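Discoidin-2 (Dictyostelium discoideum, PDB 2VM9) binds galactose and N-acetylgalactosamine as a trimeric lectin and may take part in spore formation and spore coat assembly. Local coordinates at residues G6-L18 with S146-S158. Residues are numbered along the deposited sequence; the frame is centred on the assembly and turned at random. Where two conformers were deposited one is given.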
loop_
_atom_site.group_PDB
_atom_site.type_symbol
_atom_site.label_atom_id
_atom_site.label_comp_id
_atom_site.label_asym_id
_atom_site.label_seq_id
_atom_site.Cartn_x
_atom_site.Cartn_y
_atom_site.Cartn_z
ATOM N N GLY A 6 -12.716 9.879 15.356
ATOM C CA GLY A 6 -11.445 10.038 14.582
ATOM C C GLY A 6 -10.475 8.870 14.691
ATOM O O GLY A 6 -9.250 9.050 14.634
ATOM N N SER A 7 -10.993 7.675 14.917
ATOM C CA SER A 7 -10.192 6.486 14.655
ATOM C C SER A 7 -10.984 5.745 13.594
ATOM O O SER A 7 -12.150 6.064 13.350
ATOM C CB SER A 7 -9.965 5.659 15.928
ATOM O OG SER A 7 -11.190 5.178 16.438
ATOM N N VAL A 8 -10.360 4.772 12.950
ATOM C CA VAL A 8 -11.030 3.992 11.907
ATOM C C VAL A 8 -11.494 2.665 12.510
ATOM O O VAL A 8 -10.698 1.983 13.138
ATOM C CB VAL A 8 -10.022 3.699 10.768
ATOM C CG1 VAL A 8 -10.560 2.648 9.768
ATOM C CG2 VAL A 8 -9.618 5.013 10.066
ATOM N N SER A 9 -12.759 2.307 12.285
ATOM C CA SER A 9 -13.311 1.003 12.646
ATOM C C SER A 9 -12.934 0.045 11.512
ATOM O O SER A 9 -13.550 0.079 10.449
ATOM C CB SER A 9 -14.846 1.099 12.780
ATOM O OG SER A 9 -15.194 2.017 13.816
ATOM N N CYS A 10 -11.907 -0.768 11.729
ATOM C CA CYS A 10 -11.310 -1.548 10.645
ATOM C C CYS A 10 -12.265 -2.568 10.035
ATOM O O CYS A 10 -12.374 -2.640 8.820
ATOM C CB CYS A 10 -10.044 -2.243 11.104
ATOM S SG CYS A 10 -8.749 -1.063 11.495
ATOM N N LEU A 11 -12.928 -3.375 10.870
ATOM C CA LEU A 11 -13.827 -4.405 10.344
ATOM C C LEU A 11 -15.056 -3.771 9.688
ATOM O O LEU A 11 -15.499 -4.235 8.639
ATOM C CB LEU A 11 -14.265 -5.369 11.446
ATOM C CG LEU A 11 -13.203 -6.153 12.223
ATOM C CD1 LEU A 11 -13.936 -7.343 12.904
ATOM C CD2 LEU A 11 -11.969 -6.582 11.456
ATOM N N ALA A 12 -15.571 -2.685 10.274
ATOM C CA ALA A 12 -16.771 -2.031 9.731
ATOM C C ALA A 12 -16.483 -1.562 8.309
ATOM O O ALA A 12 -17.351 -1.615 7.450
ATOM C CB ALA A 12 -17.235 -0.852 10.600
ATOM N N ASN A 13 -15.249 -1.124 8.084
ATOM C CA ASN A 13 -14.844 -0.599 6.788
ATOM C C ASN A 13 -14.257 -1.653 5.857
ATOM O O ASN A 13 -13.789 -1.323 4.755
ATOM C CB ASN A 13 -13.824 0.507 7.014
ATOM C CG ASN A 13 -14.477 1.816 7.360
ATOM O OD1 ASN A 13 -14.817 2.603 6.465
ATOM N ND2 ASN A 13 -14.672 2.072 8.666
ATOM N N ALA A 14 -14.298 -2.916 6.288
ATOM C CA ALA A 14 -13.798 -4.046 5.496
ATOM C C ALA A 14 -12.306 -3.873 5.124
ATOM O O ALA A 14 -11.893 -4.095 3.994
ATOM C CB ALA A 14 -14.690 -4.286 4.234
ATOM N N LEU A 15 -11.507 -3.427 6.088
ATOM C CA LEU A 15 -10.090 -3.151 5.826
ATOM C C LEU A 15 -9.159 -4.324 6.142
ATOM O O LEU A 15 -7.979 -4.297 5.761
ATOM C CB LEU A 15 -9.627 -1.906 6.587
ATOM C CG LEU A 15 -10.298 -0.589 6.155
ATOM C CD1 LEU A 15 -9.851 0.568 7.028
ATOM C CD2 LEU A 15 -10.018 -0.288 4.659
ATOM N N LEU A 16 -9.652 -5.317 6.876
ATOM C CA LEU A 16 -8.791 -6.405 7.325
ATOM C C LEU A 16 -9.356 -7.756 6.899
ATOM O O LEU A 16 -10.564 -7.940 6.901
ATOM C CB LEU A 16 -8.633 -6.375 8.853
ATOM C CG LEU A 16 -7.988 -5.101 9.391
ATOM C CD1 LEU A 16 -8.076 -5.091 10.905
ATOM C CD2 LEU A 16 -6.514 -5.003 8.911
ATOM N N ASN A 17 -8.480 -8.670 6.503
ATOM C CA ASN A 17 -8.848 -10.059 6.265
ATOM C C ASN A 17 -8.903 -10.726 7.656
ATOM O O ASN A 17 -8.053 -10.430 8.510
ATOM C CB ASN A 17 -7.756 -10.780 5.466
ATOM C CG ASN A 17 -7.459 -10.140 4.093
ATOM O OD1 ASN A 17 -6.317 -9.677 3.812
ATOM N ND2 ASN A 17 -8.461 -10.154 3.218
ATOM N N LEU A 18 -9.883 -11.599 7.879
ATOM C CA LEU A 18 -9.973 -12.345 9.159
ATOM C C LEU A 18 -9.794 -13.834 8.904
ATOM O O LEU A 18 -10.304 -14.381 7.907
ATOM C CB LEU A 18 -11.336 -12.119 9.835
ATOM C CG LEU A 18 -11.697 -10.705 10.313
ATOM C CD1 LEU A 18 -12.935 -10.775 11.219
ATOM C CD2 LEU A 18 -10.530 -10.100 11.048
ATOM N N SER A 146 -17.076 -17.498 21.959
ATOM C CA SER A 146 -17.923 -16.770 21.027
ATOM C C SER A 146 -17.696 -15.290 21.295
ATOM O O SER A 146 -17.709 -14.836 22.450
ATOM C CB SER A 146 -19.417 -17.121 21.227
ATOM O OG SER A 146 -19.665 -18.514 21.027
ATOM N N LEU A 147 -17.487 -14.514 20.229
ATOM C CA LEU A 147 -17.258 -13.095 20.448
ATOM C C LEU A 147 -17.605 -12.281 19.220
ATOM O O LEU A 147 -17.694 -12.811 18.087
ATOM C CB LEU A 147 -15.809 -12.798 20.875
ATOM C CG LEU A 147 -14.744 -13.048 19.784
ATOM C CD1 LEU A 147 -14.553 -11.834 18.879
ATOM C CD2 LEU A 147 -13.413 -13.449 20.391
ATOM N N ARG A 148 -17.804 -10.991 19.468
ATOM C CA ARG A 148 -17.832 -9.979 18.428
ATOM C C ARG A 148 -16.779 -8.946 18.828
ATOM O O ARG A 148 -16.434 -8.843 19.997
ATOM C CB ARG A 148 -19.210 -9.328 18.312
ATOM C CG ARG A 148 -20.273 -10.284 17.761
ATOM C CD ARG A 148 -21.688 -9.660 17.878
ATOM N NE ARG A 148 -22.106 -9.678 19.288
ATOM C CZ ARG A 148 -23.186 -9.056 19.764
ATOM N NH1 ARG A 148 -23.979 -8.352 18.938
ATOM N NH2 ARG A 148 -23.462 -9.102 21.071
ATOM N N TRP A 149 -16.249 -8.212 17.847
ATOM C CA TRP A 149 -15.131 -7.322 18.122
ATOM C C TRP A 149 -14.948 -6.290 17.029
ATOM O O TRP A 149 -15.531 -6.403 15.935
ATOM C CB TRP A 149 -13.821 -8.108 18.327
ATOM C CG TRP A 149 -13.303 -8.824 17.108
ATOM C CD1 TRP A 149 -14.033 -9.429 16.100
ATOM C CD2 TRP A 149 -11.929 -9.018 16.778
ATOM N NE1 TRP A 149 -13.163 -9.979 15.160
ATOM C CE2 TRP A 149 -11.878 -9.766 15.577
ATOM C CE3 TRP A 149 -10.725 -8.657 17.401
ATOM C CZ2 TRP A 149 -10.662 -10.122 14.969
ATOM C CZ3 TRP A 149 -9.534 -9.017 16.814
ATOM C CH2 TRP A 149 -9.509 -9.758 15.607
ATOM N N GLU A 150 -14.138 -5.289 17.356
ATOM C CA GLU A 150 -13.713 -4.300 16.394
ATOM C C GLU A 150 -12.305 -3.872 16.769
ATOM O O GLU A 150 -11.895 -3.937 17.945
ATOM C CB GLU A 150 -14.677 -3.112 16.378
ATOM C CG GLU A 150 -14.323 -1.984 15.367
ATOM C CD GLU A 150 -14.224 -2.495 13.922
ATOM O OE1 GLU A 150 -15.157 -2.231 13.142
ATOM O OE2 GLU A 150 -13.209 -3.133 13.571
ATOM N N LEU A 151 -11.550 -3.482 15.750
ATOM C CA LEU A 151 -10.187 -3.007 15.926
ATOM C C LEU A 151 -10.167 -1.603 15.407
ATOM O O LEU A 151 -10.632 -1.369 14.284
ATOM C CB LEU A 151 -9.251 -3.870 15.072
ATOM C CG LEU A 151 -8.938 -5.253 15.651
ATOM C CD1 LEU A 151 -8.361 -6.146 14.578
ATOM C CD2 LEU A 151 -7.978 -5.135 16.889
ATOM N N TYR A 152 -9.606 -0.682 16.202
ATOM C CA TYR A 152 -9.587 0.755 15.868
ATOM C C TYR A 152 -8.159 1.177 15.551
ATOM O O TYR A 152 -7.239 0.848 16.297
ATOM C CB TYR A 152 -10.145 1.608 17.008
ATOM C CG TYR A 152 -11.564 1.240 17.289
ATOM C CD1 TYR A 152 -12.601 1.833 16.568
ATOM C CD2 TYR A 152 -11.864 0.258 18.237
ATOM C CE1 TYR A 152 -13.905 1.479 16.774
ATOM C CE2 TYR A 152 -13.191 -0.117 18.469
ATOM C CZ TYR A 152 -14.203 0.519 17.748
ATOM O OH TYR A 152 -15.501 0.189 17.914
ATOM N N ALA A 153 -7.989 1.874 14.429
ATOM C CA ALA A 153 -6.646 2.271 13.997
ATOM C C ALA A 153 -6.624 3.766 13.686
ATOM O O ALA A 153 -7.663 4.374 13.419
ATOM C CB ALA A 153 -6.220 1.457 12.737
ATOM N N LEU A 154 -5.435 4.364 13.715
ATOM C CA LEU A 154 -5.330 5.742 13.244
ATOM C C LEU A 154 -5.710 5.825 11.773
ATOM O O LEU A 154 -5.399 4.930 11.017
ATOM C CB LEU A 154 -3.899 6.249 13.385
ATOM C CG LEU A 154 -3.388 6.374 14.818
ATOM C CD1 LEU A 154 -1.923 6.843 14.793
ATOM C CD2 LEU A 154 -4.290 7.353 15.594
ATOM N N PRO A 155 -6.355 6.920 11.355
ATOM C CA PRO A 155 -6.589 7.103 9.914
ATOM C C PRO A 155 -5.280 7.230 9.166
ATOM O O PRO A 155 -4.259 7.638 9.763
ATOM C CB PRO A 155 -7.322 8.459 9.818
ATOM C CG PRO A 155 -7.723 8.794 11.136
ATOM C CD PRO A 155 -6.917 8.014 12.157
ATOM N N VAL A 156 -5.316 6.909 7.873
ATOM C CA VAL A 156 -4.165 7.082 6.986
ATOM C C VAL A 156 -3.879 8.574 6.836
ATOM O O VAL A 156 -4.789 9.387 6.768
ATOM C CB VAL A 156 -4.373 6.374 5.611
ATOM C CG1 VAL A 156 -3.130 6.500 4.744
ATOM C CG2 VAL A 156 -4.665 4.888 5.830
ATOM N N LYS A 157 -2.604 8.941 6.844
ATOM C CA LYS A 157 -2.240 10.353 6.692
ATOM C C LYS A 157 -2.305 10.725 5.209
ATOM O O LYS A 157 -2.132 9.866 4.358
ATOM C CB LYS A 157 -0.824 10.562 7.221
ATOM C CG LYS A 157 -0.655 10.296 8.706
ATOM C CD LYS A 157 -0.972 11.546 9.511
ATOM C CE LYS A 157 -0.469 11.422 10.945
ATOM N NZ LYS A 157 -0.376 12.761 11.611
ATOM N N SER A 158 -2.556 11.999 4.911
ATOM C CA SER A 158 -2.647 12.461 3.519
ATOM C C SER A 158 -1.320 12.278 2.788
ATOM O O SER A 158 -1.295 12.171 1.561
ATOM C CB SER A 158 -3.037 13.937 3.463
ATOM O OG SER A 158 -2.189 14.705 4.301
HETATM O O HOH W 1 -17.210 0.802 15.887
#
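Glu150 leaves its strand with CG anti to the backbone N (chi1 -180°) and then bends at chi2 (57°), which carries its carboxylate up to the turn at Leu11 and Ala12. There it acts as a two-pronged acceptor: OE2 takes Leu11 N at 2.7 Å and OE1 takes Ala12 N at 2.9 Å, each through the syn lone pair. The anti lone pair of OE2 receives Leu151 N, so two bonds grip that oxygen and, with the one at OE1, they hold the carboxylate against rotation. Just before the turn the chains pair as a short antiparallel ladder. Val8 and Ala153 exchange both backbone bonds, Val8 N to Ala153 O being nearly straight, and Cys10 N continues the pairing to Leu151 O at 2.9 Å.

On one face of this sheet Glu150 CG lies over the rim of the Tyr152 ring, 3.4 Å above its plane, while a water joins Tyr152 OH to Ser9 OG. The buried face is apolar: Cys10 SG meets Ala153 CB at 3.8 Å, and the side chains of Leu16 and Leu151 cross at about a right angle, CD1 against CD1. Trp149, with CG between backbone N and carbonyl carbon (chi1 66°), brings its indole NE1 to 3.6 Å from Leu11 CD1, with Leu18 CD2 near CZ2. Within the turn, Ala12 O accepts from Arg19 of a second subunit and Asn13 bonds to Asn99 and Ser133 of that subunit.

The pairing ties the N-terminal strand of the F5/8 type C beta-sandwich to the strand that leads into the linker. With three backbone N-H groups converging on one buried carboxylate, Glu150 is probably stabilised as the anion and pins the turn that faces the trimer interface.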